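Local coordinates for 70 kDa protein (Xanthomonas sp., PDB 4B2N) that oxidatively cleaves rubber as a processive latex dioxygenase carrying two covalently bound c-type hemes, at residues A[627-630]-A[635-638]. Residues are numbered along the deposited sequence; the frame is centred on the assembly and turned at random.
Sequences MVYN and GNDN
Asn-636 is gripped by two neighbours, Tyr-629 and Asn-630, through two hydrogen bonds. Tyr-629 OH donates to the backbone O of Asn-636 at 2.7 Å. That oxygen sits at the edge of the phenol ring, near its plane. The hydroxyl meets the carbonyl from the side, with a C=O...donor angle of 109°. The second bond runs from Asn-636 ND2 to the backbone O of Asn-630 at 2.9 Å. It is nearly straight. The acceptor lies in the plane of the Asn-636 amide, whereas the donor stands above the plane of the Asn-630 carbonyl. The same amide passes over the CE1-CZ side of the Tyr-629 ring, the two planes nearly parallel at 18°. Its ND2 lies 3.6 Å from Tyr-629 CE1, above the ring plane and off the ring centre. Tyr-629 CG is anti to the backbone N (chi1 -172°), an orientation that carries the hydroxyl across to the loop.

Strand 629-630 is an edge strand of a small antiparallel sheet, backbone-bonded to Trp-537 of strand 536-538, and the contact ties it to the loop leading towards His-641, the axial iron ligand of the second heme c.

The side chain of Asn-630 turns elsewhere: OD1 accepts from Tyr-632 N and ND2 donates to Pro-585 O. In the loop, Asn-518 ND2 serves the backbone oxygens of both Gly-635 and Asp-637.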
loop_
_atom_site.group_PDB
_atom_site.type_symbol
_atom_site.label_atom_id
_atom_site.label_comp_id
_atom_site.label_asym_id
_atom_site.label_seq_id
_atom_site.Cartn_x
_atom_site.Cartn_y
_atom_site.Cartn_z
ATOM N N MET A 627 1.958 20.064 0.046
ATOM C CA MET A 627 3.425 19.887 0.117
ATOM C C MET A 627 4.035 19.999 1.499
ATOM O O MET A 627 5.263 20.120 1.632
ATOM C CB MET A 627 4.111 20.838 -0.874
ATOM C CG MET A 627 3.731 20.341 -2.246
ATOM S SD MET A 627 4.531 21.109 -3.621
ATOM C CE MET A 627 6.149 20.512 -3.461
ATOM N N VAL A 628 3.190 19.999 2.526
ATOM C CA VAL A 628 3.682 19.971 3.902
ATOM C C VAL A 628 2.868 18.914 4.647
ATOM O O VAL A 628 1.648 18.817 4.476
ATOM C CB VAL A 628 3.503 21.301 4.677
ATOM C CG1 VAL A 628 3.993 21.149 6.079
ATOM C CG2 VAL A 628 4.299 22.413 3.989
ATOM N N TYR A 629 3.524 18.084 5.443
ATOM C CA TYR A 629 2.731 17.111 6.179
ATOM C C TYR A 629 2.093 17.792 7.395
ATOM O O TYR A 629 2.804 18.354 8.235
ATOM C CB TYR A 629 3.537 15.918 6.670
ATOM C CG TYR A 629 2.584 14.864 7.260
ATOM C CD1 TYR A 629 1.977 13.895 6.431
ATOM C CD2 TYR A 629 2.269 14.866 8.617
ATOM C CE1 TYR A 629 1.099 12.960 6.957
ATOM C CE2 TYR A 629 1.389 13.918 9.152
ATOM C CZ TYR A 629 0.829 12.973 8.330
ATOM O OH TYR A 629 -0.055 12.058 8.857
ATOM N N ASN A 630 0.783 17.639 7.516
ATOM C CA ASN A 630 0.019 18.197 8.616
ATOM C C ASN A 630 -0.633 17.093 9.462
ATOM O O ASN A 630 -1.671 16.503 9.064
ATOM C CB ASN A 630 -1.046 19.140 8.103
ATOM C CG ASN A 630 -1.761 19.877 9.256
ATOM O OD1 ASN A 630 -1.603 19.526 10.450
ATOM N ND2 ASN A 630 -2.511 20.909 8.910
ATOM N N GLY A 635 -7.038 11.560 10.460
ATOM C CA GLY A 635 -6.377 10.337 10.165
ATOM C C GLY A 635 -4.880 10.514 10.178
ATOM O O GLY A 635 -4.174 9.524 10.003
ATOM N N ASN A 636 -4.387 11.757 10.355
ATOM C CA ASN A 636 -2.982 12.080 10.125
ATOM C C ASN A 636 -2.177 12.141 11.437
ATOM O O ASN A 636 -1.009 12.511 11.388
ATOM C CB ASN A 636 -2.792 13.455 9.401
ATOM C CG ASN A 636 -2.744 13.317 7.858
ATOM O OD1 ASN A 636 -3.084 12.258 7.277
ATOM N ND2 ASN A 636 -2.262 14.350 7.199
ATOM N N ASP A 637 -2.764 11.777 12.576
ATOM C CA ASP A 637 -2.064 11.977 13.871
ATOM C C ASP A 637 -0.715 11.249 13.848
ATOM O O ASP A 637 -0.574 10.193 13.200
ATOM C CB ASP A 637 -2.928 11.464 15.060
ATOM C CG ASP A 637 -2.282 11.733 16.392
ATOM O OD1 ASP A 637 -2.252 12.897 16.727
ATOM O OD2 ASP A 637 -1.799 10.806 17.093
ATOM N N ASN A 638 0.283 11.795 14.579
ATOM C CA ASN A 638 1.616 11.252 14.523
ATOM C C ASN A 638 1.934 10.585 15.856
ATOM O O ASN A 638 3.087 10.307 16.120
ATOM C CB ASN A 638 2.658 12.348 14.202
ATOM C CG ASN A 638 2.761 13.384 15.308
ATOM O OD1 ASN A 638 1.832 13.517 16.091
ATOM N ND2 ASN A 638 3.877 14.092 15.390
#